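Local coordinates for protein farnesyl pyrophosphate synthetase (Staphylococcus aureus, PDB 5H9D) that probably condenses isopentenyl diphosphate units onto an allylic diphosphate to build heptaprenyl diphosphate, with magnesium as cofactor, at residues Gln156-Tyr161 with Ile234-Leu240; Leu4-Glu9 with Ile49-Gln53; His34-Gly40 with Arg91-Ile97; Ile173-Glu178 with Leu194-His199. All coordinates share one frame; numbering follows the deposited sequence.

Contact 1: residues Gln156-Tyr161 with Ile234-Leu240; sequences QTIINY and ITLPILL
Y161 and L236 cross at about a right angle where the first turn of helix 158-183 packs against the start of helix 236-243, two members of the all-helical isoprenoid synthase fold. The Y161 ring swings across to the second helix because CG stands anti to the backbone N (chi1 153°). One ring face receives the start of that helix. L236 N lies over it, offset toward the rim, and L236 CB makes a CH-pi contact 4.1 Å from the Y161 ring centroid, 26° off the normal. T235 CA comes in obliquely near CE2.

L239 sends its two methyls to different partners: CD1 turns to Y161 CB and CG, while L239 CD2 lies 3.6 Å from Q156 O. I158 slides past L239 in the opposite direction, I158 CG1 resting 3.7 Å from L239 CB. Further out, I158 CD1 meets L240 CD2 at 3.6 Å, these two side chains crossing nearly perpendicular, and also touches L236.

Q156 runs across L239 at about a right angle. Its amide is held by N160 ND2, which donates to Q156 OE1 at 3.0 Å in the carbonyl plane, and Q156 NE2 lies 2.9 Å from I234 O. R164 NH2 donates to that same I234 oxygen. Beyond the packed ring, the phenol reaches helix 188-215, whose DDVLD sequence fits the second aspartate-rich motif of this family: Y161 OH hydrogen-bonds to D210 OD2.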
loop_
_atom_site.group_PDB
_atom_site.type_symbol
_atom_site.label_atom_id
_atom_site.label_comp_id
_atom_site.label_asym_id
_atom_site.label_seq_id
_atom_site.Cartn_x
_atom_site.Cartn_y
_atom_site.Cartn_z
ATOM N N GLN A 156 -5.388 -15.598 -19.744
ATOM C CA GLN A 156 -4.707 -14.341 -19.727
ATOM C C GLN A 156 -3.435 -14.364 -20.587
ATOM O O GLN A 156 -2.829 -15.412 -20.812
ATOM C CB GLN A 156 -4.412 -13.972 -18.285
ATOM C CG GLN A 156 -3.204 -14.649 -17.732
ATOM C CD GLN A 156 -2.299 -13.664 -17.034
ATOM O OE1 GLN A 156 -2.420 -12.440 -17.220
ATOM N NE2 GLN A 156 -1.374 -14.185 -16.230
ATOM N N THR A 157 -3.034 -13.188 -21.061
ATOM C CA THR A 157 -1.864 -13.053 -21.917
ATOM C C THR A 157 -0.558 -12.551 -21.220
ATOM O O THR A 157 -0.583 -11.931 -20.139
ATOM C CB THR A 157 -2.226 -12.132 -23.104
ATOM O OG1 THR A 157 -1.423 -12.470 -24.240
ATOM C CG2 THR A 157 -2.017 -10.663 -22.732
ATOM N N ILE A 158 0.585 -12.841 -21.838
ATOM C CA ILE A 158 1.857 -12.408 -21.283
ATOM C C ILE A 158 1.955 -10.888 -21.188
ATOM O O ILE A 158 2.326 -10.349 -20.146
ATOM C CB ILE A 158 3.042 -12.961 -22.093
ATOM C CG1 ILE A 158 3.254 -14.429 -21.710
ATOM C CG2 ILE A 158 4.290 -12.149 -21.817
ATOM C CD1 ILE A 158 4.436 -15.060 -22.326
ATOM N N ILE A 159 1.618 -10.197 -22.266
ATOM C CA ILE A 159 1.659 -8.743 -22.269
ATOM C C ILE A 159 0.856 -8.257 -21.055
ATOM O O ILE A 159 1.124 -7.192 -20.479
ATOM C CB ILE A 159 1.048 -8.188 -23.603
ATOM C CG1 ILE A 159 1.807 -6.943 -24.073
ATOM C CG2 ILE A 159 -0.427 -7.892 -23.435
ATOM C CD1 ILE A 159 1.550 -5.727 -23.270
ATOM N N ASN A 160 -0.112 -9.066 -20.643
ATOM C CA ASN A 160 -0.964 -8.708 -19.520
ATOM C C ASN A 160 -0.361 -9.114 -18.154
ATOM O O ASN A 160 -0.696 -8.532 -17.118
ATOM C CB ASN A 160 -2.343 -9.339 -19.741
ATOM C CG ASN A 160 -3.370 -8.879 -18.729
ATOM O OD1 ASN A 160 -3.790 -7.705 -18.725
ATOM N ND2 ASN A 160 -3.792 -9.806 -17.860
ATOM N N TYR A 161 0.518 -10.116 -18.149
ATOM C CA TYR A 161 1.155 -10.539 -16.905
ATOM C C TYR A 161 2.191 -9.487 -16.556
ATOM O O TYR A 161 2.386 -9.174 -15.395
ATOM C CB TYR A 161 1.802 -11.928 -17.051
ATOM C CG TYR A 161 2.975 -12.154 -16.127
ATOM C CD1 TYR A 161 4.234 -11.604 -16.432
ATOM C CD2 TYR A 161 2.822 -12.813 -14.904
ATOM C CE1 TYR A 161 5.286 -11.682 -15.560
ATOM C CE2 TYR A 161 3.883 -12.906 -14.001
ATOM C CZ TYR A 161 5.115 -12.324 -14.340
ATOM O OH TYR A 161 6.181 -12.304 -13.456
ATOM N N ILE A 234 -1.233 -17.218 -12.243
ATOM C CA ILE A 234 -0.576 -17.731 -13.438
ATOM C C ILE A 234 0.569 -16.784 -13.808
ATOM O O ILE A 234 0.364 -15.787 -14.477
ATOM C CB ILE A 234 -1.566 -17.793 -14.574
ATOM C CG1 ILE A 234 -2.856 -18.445 -14.075
ATOM C CG2 ILE A 234 -0.975 -18.529 -15.729
ATOM C CD1 ILE A 234 -2.678 -19.816 -13.490
ATOM N N THR A 235 1.782 -17.128 -13.385
ATOM C CA THR A 235 2.941 -16.289 -13.592
ATOM C C THR A 235 3.768 -16.652 -14.822
ATOM O O THR A 235 3.543 -17.696 -15.433
ATOM C CB THR A 235 3.791 -16.307 -12.322
ATOM O OG1 THR A 235 4.312 -17.625 -12.117
ATOM C CG2 THR A 235 2.917 -15.942 -11.097
ATOM N N LEU A 236 4.725 -15.793 -15.173
ATOM C CA LEU A 236 5.531 -15.992 -16.368
ATOM C C LEU A 236 5.942 -17.440 -16.690
ATOM O O LEU A 236 5.703 -17.918 -17.803
ATOM C CB LEU A 236 6.766 -15.068 -16.346
ATOM C CG LEU A 236 7.526 -14.992 -17.681
ATOM C CD1 LEU A 236 6.535 -14.574 -18.730
ATOM C CD2 LEU A 236 8.693 -14.038 -17.651
ATOM N N PRO A 237 6.559 -18.156 -15.737
ATOM C CA PRO A 237 6.943 -19.538 -16.063
ATOM C C PRO A 237 5.765 -20.315 -16.663
ATOM O O PRO A 237 5.866 -20.917 -17.735
ATOM C CB PRO A 237 7.348 -20.112 -14.717
ATOM C CG PRO A 237 7.790 -18.904 -13.961
ATOM C CD PRO A 237 6.790 -17.873 -14.319
ATOM N N ILE A 238 4.631 -20.253 -15.970
ATOM C CA ILE A 238 3.429 -20.955 -16.388
ATOM C C ILE A 238 2.798 -20.484 -17.689
ATOM O O ILE A 238 2.119 -21.257 -18.345
ATOM C CB ILE A 238 2.396 -20.946 -15.261
ATOM C CG1 ILE A 238 3.090 -21.349 -13.944
ATOM C CG2 ILE A 238 1.299 -21.946 -15.571
ATOM C CD1 ILE A 238 2.188 -21.458 -12.747
ATOM N N LEU A 239 3.023 -19.230 -18.068
ATOM C CA LEU A 239 2.473 -18.697 -19.316
ATOM C C LEU A 239 3.312 -19.210 -20.478
ATOM O O LEU A 239 2.797 -19.455 -21.570
ATOM C CB LEU A 239 2.505 -17.165 -19.307
ATOM C CG LEU A 239 1.468 -16.543 -18.374
ATOM C CD1 LEU A 239 1.857 -15.132 -17.930
ATOM C CD2 LEU A 239 0.144 -16.528 -19.099
ATOM N N LEU A 240 4.609 -19.367 -20.217
ATOM C CA LEU A 240 5.545 -19.833 -21.217
ATOM C C LEU A 240 5.324 -21.292 -21.537
ATOM O O LEU A 240 5.266 -21.675 -22.692
ATOM C CB LEU A 240 6.984 -19.604 -20.750
ATOM C CG LEU A 240 7.355 -18.128 -20.592
ATOM C CD1 LEU A 240 8.795 -17.988 -20.237
ATOM C CD2 LEU A 240 7.080 -17.388 -21.875
#

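Contact 2: residues Leu4-Glu9 with Ile49-Gln53; sequences LNMNNE and ILSSQ
M6 and L50 cross at about a right angle, and apolar contacts of this kind make up most of the interface. The M6 chain bends at chi2 (93°) and chi3 (-58°), which folds its thioether back toward the second segment: SD and CE both approach L50 CG, the M6 CE to L50 CG distance being 3.9 Å. The same methyl lies 4.1 Å from I49 CG2, M6 and I49 sliding past one another in opposite directions. I49 CG2 also meets the aliphatic part of E9, with E9 CG at 4.0 Å, and L4 CD2 approaches that I49 methyl at 4.3 Å. L4 further faces the Q53 side chain, though the modelled spacing there is doubtful.

The packing joins the beginning of helix 6-20, in a region predicted to form a coiled coil, to the C-terminal part of helix 43-51 in the helical isoprenoid synthase fold. L306, L307 and L310 of helix 302-315 also pack on L50.

Polar bonds stay within each segment or lead outside. N5 is the N-cap of helix 6-20, its OD1 accepting from N8 N at 2.7 Å with a nearly straight bond (165°). Within 49-53, I49 O takes S52 N and also S52 OG, the hydroxyl 2.7 Å from I49 O, in the carbonyl plane and on a lone pair; Q53 NE2 adds a weak bond. The E9 carboxylate uses OE2 to bind the hydroxyls of Y65 and T60.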
loop_
_atom_site.group_PDB
_atom_site.type_symbol
_atom_site.label_atom_id
_atom_site.label_comp_id
_atom_site.label_asym_id
_atom_site.label_seq_id
_atom_site.Cartn_x
_atom_site.Cartn_y
_atom_site.Cartn_z
ATOM N N LEU A 4 30.237 6.656 0.894
ATOM C CA LEU A 4 28.936 6.123 1.228
ATOM C C LEU A 4 29.043 4.628 1.504
ATOM O O LEU A 4 29.550 3.873 0.675
ATOM C CB LEU A 4 27.983 6.363 0.053
ATOM C CG LEU A 4 26.481 6.427 0.284
ATOM C CD1 LEU A 4 26.119 7.636 1.093
ATOM C CD2 LEU A 4 25.801 6.506 -1.053
ATOM N N ASN A 5 28.591 4.214 2.686
ATOM C CA ASN A 5 28.566 2.805 3.054
ATOM C C ASN A 5 27.076 2.473 3.084
ATOM O O ASN A 5 26.286 3.143 3.751
ATOM C CB ASN A 5 29.199 2.581 4.422
ATOM C CG ASN A 5 29.219 1.120 4.821
ATOM O OD1 ASN A 5 28.178 0.537 5.145
ATOM N ND2 ASN A 5 30.404 0.510 4.787
ATOM N N MET A 6 26.694 1.454 2.327
ATOM C CA MET A 6 25.302 1.065 2.244
ATOM C C MET A 6 24.858 0.573 3.609
ATOM O O MET A 6 23.916 1.101 4.192
ATOM C CB MET A 6 25.130 -0.033 1.196
ATOM C CG MET A 6 23.741 -0.084 0.561
ATOM S SD MET A 6 23.589 0.857 -0.957
ATOM C CE MET A 6 24.028 2.415 -0.392
ATOM N N ASN A 7 25.553 -0.431 4.127
ATOM C CA ASN A 7 25.225 -0.990 5.433
ATOM C C ASN A 7 24.943 0.115 6.432
ATOM O O ASN A 7 23.932 0.112 7.113
ATOM C CB ASN A 7 26.385 -1.842 5.942
ATOM C CG ASN A 7 26.363 -3.242 5.385
ATOM O OD1 ASN A 7 25.739 -3.496 4.352
ATOM N ND2 ASN A 7 27.056 -4.161 6.057
ATOM N N ASN A 8 25.857 1.060 6.508
ATOM C CA ASN A 8 25.729 2.167 7.416
ATOM C C ASN A 8 24.502 2.983 7.050
ATOM O O ASN A 8 23.775 3.441 7.930
ATOM C CB ASN A 8 27.007 3.027 7.361
ATOM C CG ASN A 8 26.906 4.313 8.191
ATOM O OD1 ASN A 8 26.752 4.271 9.417
ATOM N ND2 ASN A 8 26.992 5.462 7.519
ATOM N N GLU A 9 24.247 3.156 5.757
ATOM C CA GLU A 9 23.091 3.959 5.360
ATOM C C GLU A 9 21.786 3.317 5.738
ATOM O O GLU A 9 20.880 4.006 6.188
ATOM C CB GLU A 9 23.088 4.251 3.865
ATOM C CG GLU A 9 24.157 5.223 3.381
ATOM C CD GLU A 9 24.206 6.512 4.172
ATOM O OE1 GLU A 9 25.072 6.622 5.064
ATOM O OE2 GLU A 9 23.386 7.411 3.903
ATOM N N ILE A 49 18.307 5.977 -1.214
ATOM C CA ILE A 49 19.598 6.539 -0.818
ATOM C C ILE A 49 20.474 6.606 -2.102
ATOM O O ILE A 49 20.799 7.690 -2.562
ATOM C CB ILE A 49 20.294 5.661 0.318
ATOM C CG1 ILE A 49 19.884 6.136 1.721
ATOM C CG2 ILE A 49 21.821 5.753 0.240
ATOM C CD1 ILE A 49 18.581 5.587 2.189
ATOM N N LEU A 50 20.808 5.452 -2.688
ATOM C CA LEU A 50 21.629 5.362 -3.913
ATOM C C LEU A 50 21.211 6.276 -5.054
ATOM O O LEU A 50 22.058 6.917 -5.658
ATOM C CB LEU A 50 21.670 3.931 -4.453
ATOM C CG LEU A 50 22.906 3.135 -4.063
ATOM C CD1 LEU A 50 22.935 1.875 -4.866
ATOM C CD2 LEU A 50 24.157 3.958 -4.321
ATOM N N SER A 51 19.916 6.321 -5.353
ATOM C CA SER A 51 19.395 7.188 -6.407
ATOM C C SER A 51 19.674 8.661 -6.145
ATOM O O SER A 51 19.613 9.467 -7.056
ATOM C CB SER A 51 17.871 7.037 -6.548
ATOM O OG SER A 51 17.522 5.813 -7.156
ATOM N N SER A 52 19.962 9.029 -4.908
ATOM C CA SER A 52 20.191 10.430 -4.629
ATOM C C SER A 52 21.626 10.894 -4.774
ATOM O O SER A 52 21.856 12.088 -4.788
ATOM C CB SER A 52 19.683 10.790 -3.237
ATOM O OG SER A 52 20.570 10.327 -2.244
ATOM N N GLN A 53 22.585 9.979 -4.889
ATOM C CA GLN A 53 24.003 10.362 -5.031
ATOM C C GLN A 53 24.389 11.031 -6.380
ATOM O O GLN A 53 25.500 11.549 -6.524
ATOM C CB GLN A 53 24.912 9.141 -4.820
ATOM C CG GLN A 53 24.583 8.306 -3.596
ATOM C CD GLN A 53 24.723 9.062 -2.302
ATOM O OE1 GLN A 53 25.795 9.582 -1.981
ATOM N NE2 GLN A 53 23.650 9.121 -1.542
#

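Contact 3: residues His34-Gly40 with Arg91-Ile97; sequences HLLSSGG and RRGKLTI. With PO4 (phosphate ion), chain H.
The R92 guanidinium has G40 N over one face, 3.5 Å above its plane, and L35 CD1 over the opposite face, while L35 O lies at its edge. The H34 ring is met at its edge by L95 O and by I97 CD1, which is 3.8 Å from H34 CD2; K94 CB approaches obliquely.

Both flat groups donate across the contact. H34 NE2 reaches L95 O at 2.9 Å, in the carbonyl plane and on a lone pair, although the bond is bent (138°). R92, extended from CG to NE, brings NH1 to 2.9 Å from L35 O, standing 56° out of that carbonyl's plane. S38 OG binds the same L35 oxygen from the opposite face, so two donors grip it.

The segments join the end of helix 26-38 to a small antiparallel hairpin closed by a type I' turn from R91 to K94. G40 begins the GKR sequence and R92 lies in the RRG sequence, both of which in related prenyl synthases help hold diphosphate. A phosphate ion near G40, probably from the crystallisation liquor, makes a long, weak ion pair with R92 NH2 and is consistent with such a site.

L35 CD1 packs on R91 CG at 3.7 Å, while R91 NH1 forms a salt bridge with D83 of helix 62-85, in the DDVID sequence. K94 CG rests against S38 CB. The K94 chain then bends back repeatedly, and NZ binds another phosphate weakly, 3.1 Å from O4 of the ion.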
loop_
_atom_site.group_PDB
_atom_site.type_symbol
_atom_site.label_atom_id
_atom_site.label_comp_id
_atom_site.label_asym_id
_atom_site.label_seq_id
_atom_site.Cartn_x
_atom_site.Cartn_y
_atom_site.Cartn_z
ATOM N N HIS A 34 7.216 -6.048 15.439
ATOM C CA HIS A 34 7.312 -7.469 15.168
ATOM C C HIS A 34 7.715 -7.641 13.697
ATOM O O HIS A 34 8.702 -8.298 13.402
ATOM C CB HIS A 34 5.966 -8.142 15.408
ATOM C CG HIS A 34 5.946 -9.595 15.063
ATOM N ND1 HIS A 34 6.886 -10.485 15.537
ATOM C CD2 HIS A 34 5.075 -10.320 14.322
ATOM C CE1 HIS A 34 6.592 -11.698 15.100
ATOM N NE2 HIS A 34 5.497 -11.625 14.359
ATOM N N LEU A 35 6.942 -7.040 12.788
ATOM C CA LEU A 35 7.214 -7.095 11.350
ATOM C C LEU A 35 8.540 -6.440 10.981
ATOM O O LEU A 35 9.352 -7.010 10.257
ATOM C CB LEU A 35 6.102 -6.398 10.583
ATOM C CG LEU A 35 6.211 -6.322 9.055
ATOM C CD1 LEU A 35 6.145 -7.727 8.452
ATOM C CD2 LEU A 35 5.080 -5.466 8.503
ATOM N N LEU A 36 8.768 -5.235 11.483
ATOM C CA LEU A 36 9.995 -4.518 11.174
ATOM C C LEU A 36 11.286 -5.281 11.490
ATOM O O LEU A 36 12.225 -5.298 10.703
ATOM C CB LEU A 36 9.997 -3.180 11.912
ATOM C CG LEU A 36 11.220 -2.356 11.555
ATOM C CD1 LEU A 36 11.051 -1.897 10.128
ATOM C CD2 LEU A 36 11.390 -1.199 12.502
ATOM N N SER A 37 11.313 -5.903 12.657
ATOM C CA SER A 37 12.469 -6.655 13.143
ATOM C C SER A 37 12.608 -8.108 12.685
ATOM O O SER A 37 13.676 -8.681 12.851
ATOM C CB SER A 37 12.461 -6.640 14.665
ATOM O OG SER A 37 11.214 -7.158 15.115
ATOM N N SER A 38 11.548 -8.719 12.163
ATOM C CA SER A 38 11.661 -10.095 11.705
ATOM C C SER A 38 12.426 -9.956 10.404
ATOM O O SER A 38 12.898 -10.924 9.817
ATOM C CB SER A 38 10.277 -10.768 11.533
ATOM O OG SER A 38 9.433 -10.116 10.607
ATOM N N GLY A 39 12.542 -8.688 10.011
ATOM C CA GLY A 39 13.288 -8.213 8.851
ATOM C C GLY A 39 13.331 -8.712 7.426
ATOM O O GLY A 39 13.411 -9.911 7.151
ATOM N N GLY A 40 13.310 -7.743 6.514
ATOM C CA GLY A 40 13.391 -8.004 5.089
ATOM C C GLY A 40 14.622 -7.267 4.576
ATOM O O GLY A 40 15.349 -6.681 5.360
ATOM N N ARG A 91 5.415 -14.627 7.864
ATOM C CA ARG A 91 5.989 -13.519 7.128
ATOM C C ARG A 91 7.367 -13.333 7.703
ATOM O O ARG A 91 7.530 -13.241 8.915
ATOM C CB ARG A 91 5.163 -12.237 7.348
ATOM C CG ARG A 91 5.778 -10.981 6.732
ATOM C CD ARG A 91 4.961 -10.506 5.562
ATOM N NE ARG A 91 5.676 -10.659 4.303
ATOM C CZ ARG A 91 5.093 -10.713 3.106
ATOM N NH1 ARG A 91 3.770 -10.627 3.002
ATOM N NH2 ARG A 91 5.837 -10.829 2.011
ATOM N N ARG A 92 8.364 -13.270 6.835
ATOM C CA ARG A 92 9.746 -13.092 7.278
ATOM C C ARG A 92 10.186 -14.106 8.344
ATOM O O ARG A 92 11.089 -13.829 9.129
ATOM C CB ARG A 92 9.957 -11.642 7.778
ATOM C CG ARG A 92 9.919 -10.586 6.669
ATOM C CD ARG A 92 9.874 -9.173 7.208
ATOM N NE ARG A 92 9.793 -8.203 6.108
ATOM C CZ ARG A 92 9.701 -6.874 6.241
ATOM N NH1 ARG A 92 9.673 -6.273 7.431
ATOM N NH2 ARG A 92 9.630 -6.126 5.158
ATOM N N GLY A 93 9.548 -15.277 8.373
ATOM C CA GLY A 93 9.923 -16.302 9.337
ATOM C C GLY A 93 9.162 -16.334 10.657
ATOM O O GLY A 93 9.353 -17.250 11.473
ATOM N N LYS A 94 8.307 -15.341 10.893
ATOM C CA LYS A 94 7.530 -15.310 12.122
ATOM C C LYS A 94 6.057 -15.176 11.732
ATOM O O LYS A 94 5.733 -15.045 10.551
ATOM C CB LYS A 94 7.972 -14.139 12.994
ATOM C CG LYS A 94 9.492 -13.956 13.041
ATOM C CD LYS A 94 10.219 -15.134 13.675
ATOM C CE LYS A 94 9.993 -15.185 15.201
ATOM N NZ LYS A 94 8.581 -15.601 15.616
ATOM N N LEU A 95 5.177 -15.240 12.722
ATOM C CA LEU A 95 3.741 -15.131 12.516
ATOM C C LEU A 95 3.291 -13.804 11.908
ATOM O O LEU A 95 3.742 -12.728 12.300
ATOM C CB LEU A 95 3.020 -15.292 13.860
ATOM C CG LEU A 95 3.027 -16.621 14.603
ATOM C CD1 LEU A 95 2.594 -16.405 16.049
ATOM C CD2 LEU A 95 2.107 -17.612 13.843
ATOM N N THR A 96 2.363 -13.876 10.972
ATOM C CA THR A 96 1.865 -12.654 10.371
ATOM C C THR A 96 1.052 -12.013 11.482
ATOM O O THR A 96 0.637 -12.711 12.402
ATOM C CB THR A 96 1.024 -12.971 9.114
ATOM O OG1 THR A 96 -0.017 -13.896 9.433
ATOM C CG2 THR A 96 1.897 -13.586 8.059
ATOM N N ILE A 97 0.838 -10.703 11.423
ATOM C CA ILE A 97 0.104 -10.026 12.484
ATOM C C ILE A 97 -1.271 -10.627 12.684
ATOM O O ILE A 97 -1.683 -10.911 13.799
ATOM C CB ILE A 97 -0.029 -8.501 12.212
ATOM C CG1 ILE A 97 1.340 -7.908 11.910
ATOM C CG2 ILE A 97 -0.623 -7.778 13.432
ATOM C CD1 ILE A 97 2.310 -8.139 12.978
HETATM P P PO4 H . 6.354 -15.395 18.468
HETATM O O1 PO4 H . 7.361 -14.490 19.078
HETATM O O2 PO4 H . 5.278 -15.678 19.454
HETATM O O3 PO4 H . 5.769 -14.744 17.268
HETATM O O4 PO4 H . 7.008 -16.668 18.071
#

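Contact 4: residues Ile173-Glu178 with Leu194-His199; sequences IQISTE and LKMIGH
Q174 lies alongside H199, the two side chains pointing the same way with amide and ring planes 70° apart. Its OE1 sits at the ring edge, 3.2 Å from H199 CD2. An extended chain, with CG anti to the backbone N (chi1 -167°), carries the amide there, and on the way Q174 CG passes 3.5 Å from K195 O and beside K195 CG.

K195 in turn runs side by side with E178, pointing the same way. Its methylenes bend over the carboxylate, and NZ closes a weak salt bridge of 3.4 Å to E178 OE1, with OE2 only slightly farther off.

T177 occupies the middle of the interface. With its hydroxyl between the backbone N and the carbonyl carbon, OG1 faces three carbonyl oxygens: L194 O across the contact at 2.8 Å, and Q174 O and I173 O of its own helix at 3.0 Å and 3.1 Å from T177 OG1. The single proton could serve any of them. The threonine also packs on G198 CA through OG1 and CG2, and F47 of helix 43-51 touches it from outside.

G198, lacking a side chain, lets the backbones come together here, and I173 CG2 rests near G198 O. The axes of the segments 173-178 and 194-199 approach to 7.3 Å, with 148° between their directions. Such a close, roughly antiparallel pairing at a glycine and a small hydroxyl residue joins consecutive helices 158-183 and 188-215 as a helical hairpin within the isoprenoid synthase bundle.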
loop_
_atom_site.group_PDB
_atom_site.type_symbol
_atom_site.label_atom_id
_atom_site.label_comp_id
_atom_site.label_asym_id
_atom_site.label_seq_id
_atom_site.Cartn_x
_atom_site.Cartn_y
_atom_site.Cartn_z
ATOM N N ILE A 173 9.512 0.521 -7.078
ATOM C CA ILE A 173 10.971 0.501 -7.146
ATOM C C ILE A 173 11.314 1.700 -8.032
ATOM O O ILE A 173 12.304 2.404 -7.836
ATOM C CB ILE A 173 11.466 -0.783 -7.784
ATOM C CG1 ILE A 173 10.885 -1.993 -7.039
ATOM C CG2 ILE A 173 12.952 -0.833 -7.720
ATOM C CD1 ILE A 173 11.455 -2.210 -5.637
ATOM N N GLN A 174 10.438 1.930 -8.996
ATOM C CA GLN A 174 10.545 3.039 -9.921
ATOM C C GLN A 174 10.434 4.356 -9.149
ATOM O O GLN A 174 11.200 5.292 -9.387
ATOM C CB GLN A 174 9.412 2.929 -10.901
ATOM C CG GLN A 174 9.514 3.791 -12.099
ATOM C CD GLN A 174 8.324 3.581 -12.952
ATOM O OE1 GLN A 174 7.919 2.448 -13.197
ATOM N NE2 GLN A 174 7.738 4.664 -13.405
ATOM N N ILE A 175 9.459 4.425 -8.241
ATOM C CA ILE A 175 9.272 5.616 -7.384
ATOM C C ILE A 175 10.475 5.811 -6.445
ATOM O O ILE A 175 10.877 6.940 -6.170
ATOM C CB ILE A 175 8.009 5.477 -6.539
ATOM C CG1 ILE A 175 6.808 5.600 -7.452
ATOM C CG2 ILE A 175 7.986 6.483 -5.408
ATOM C CD1 ILE A 175 5.557 5.093 -6.805
ATOM N N SER A 176 11.052 4.711 -5.973
ATOM C CA SER A 176 12.194 4.797 -5.075
ATOM C C SER A 176 13.404 5.392 -5.779
ATOM O O SER A 176 14.183 6.133 -5.179
ATOM C CB SER A 176 12.576 3.418 -4.536
ATOM O OG SER A 176 11.453 2.759 -4.005
ATOM N N THR A 177 13.592 5.054 -7.045
ATOM C CA THR A 177 14.743 5.598 -7.745
ATOM C C THR A 177 14.488 7.007 -8.283
ATOM O O THR A 177 15.404 7.831 -8.274
ATOM C CB THR A 177 15.173 4.693 -8.890
ATOM O OG1 THR A 177 14.012 4.293 -9.625
ATOM C CG2 THR A 177 15.910 3.485 -8.362
ATOM N N GLU A 178 13.252 7.282 -8.710
ATOM C CA GLU A 178 12.874 8.590 -9.271
ATOM C C GLU A 178 12.894 9.713 -8.240
ATOM O O GLU A 178 13.590 10.734 -8.417
ATOM C CB GLU A 178 11.478 8.526 -9.874
ATOM C CG GLU A 178 11.220 9.561 -10.949
ATOM C CD GLU A 178 9.805 9.481 -11.510
ATOM O OE1 GLU A 178 9.267 8.349 -11.683
ATOM O OE2 GLU A 178 9.230 10.562 -11.792
ATOM N N LEU A 194 17.209 7.333 -13.819
ATOM C CA LEU A 194 16.967 6.523 -12.639
ATOM C C LEU A 194 15.526 6.021 -12.571
ATOM O O LEU A 194 15.270 4.931 -12.059
ATOM C CB LEU A 194 17.388 7.301 -11.397
ATOM C CG LEU A 194 18.923 7.417 -11.385
ATOM C CD1 LEU A 194 19.382 8.501 -10.418
ATOM C CD2 LEU A 194 19.522 6.081 -11.024
ATOM N N LYS A 195 14.582 6.788 -13.106
ATOM C CA LYS A 195 13.215 6.296 -13.131
ATOM C C LYS A 195 13.229 4.980 -13.941
ATOM O O LYS A 195 12.711 3.962 -13.486
ATOM C CB LYS A 195 12.275 7.311 -13.787
ATOM C CG LYS A 195 10.785 6.881 -13.787
ATOM C CD LYS A 195 10.092 7.157 -15.147
ATOM C CE LYS A 195 9.794 8.640 -15.410
ATOM N NZ LYS A 195 8.450 9.106 -14.882
ATOM N N MET A 196 13.836 5.003 -15.129
ATOM C CA MET A 196 13.930 3.807 -15.977
ATOM C C MET A 196 14.780 2.662 -15.388
ATOM O O MET A 196 14.379 1.492 -15.486
ATOM C CB MET A 196 14.451 4.160 -17.388
ATOM C CG MET A 196 13.477 5.013 -18.184
ATOM S SD MET A 196 14.026 5.344 -19.822
ATOM C CE MET A 196 13.213 4.068 -20.601
ATOM N N ILE A 197 15.935 2.983 -14.787
ATOM C CA ILE A 197 16.791 1.959 -14.178
ATOM C C ILE A 197 15.983 1.201 -13.117
ATOM O O ILE A 197 15.930 -0.043 -13.104
ATOM C CB ILE A 197 18.006 2.564 -13.464
ATOM C CG1 ILE A 197 18.975 3.161 -14.487
ATOM C CG2 ILE A 197 18.688 1.493 -12.616
ATOM C CD1 ILE A 197 20.170 3.802 -13.885
ATOM N N GLY A 198 15.358 1.975 -12.230
ATOM C CA GLY A 198 14.546 1.394 -11.181
ATOM C C GLY A 198 13.393 0.556 -11.709
ATOM O O GLY A 198 13.117 -0.526 -11.201
ATOM N N HIS A 199 12.699 1.056 -12.726
ATOM C CA HIS A 199 11.599 0.298 -13.281
ATOM C C HIS A 199 12.053 -1.053 -13.823
ATOM O O HIS A 199 11.368 -2.046 -13.596
ATOM C CB HIS A 199 10.886 1.109 -14.364
ATOM C CG HIS A 199 9.976 0.295 -15.227
ATOM N ND1 HIS A 199 10.425 -0.423 -16.310
ATOM C CD2 HIS A 199 8.658 0.031 -15.129
ATOM C CE1 HIS A 199 9.425 -1.097 -16.842
ATOM N NE2 HIS A 199 8.341 -0.837 -16.141
#

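Overall arrangement
From the N terminus, contact 2 opens first, and residues 4-9 close a loop on 49-53. Contact 3 starts inside that loop, at 34-40, and closes beyond it at 91-97, so the two cross; contact 2 joins helix 6-20 to helix 43-51, and contact 3 joins helix 26-38 to the hairpin. Contact 1 follows, closing the long loop from 156-161 to 234-240, with contact 4 nested inside it. Both use helix 158-183, near its start in contact 1 and farther along in contact 4, about 10 Å apart at their nearest atoms. Contacts 2 and 4 touch, S51 O lying 3.5 Å from L194 CD1, whereas contacts 1 and 2 lie on opposite sides of the chain's centre.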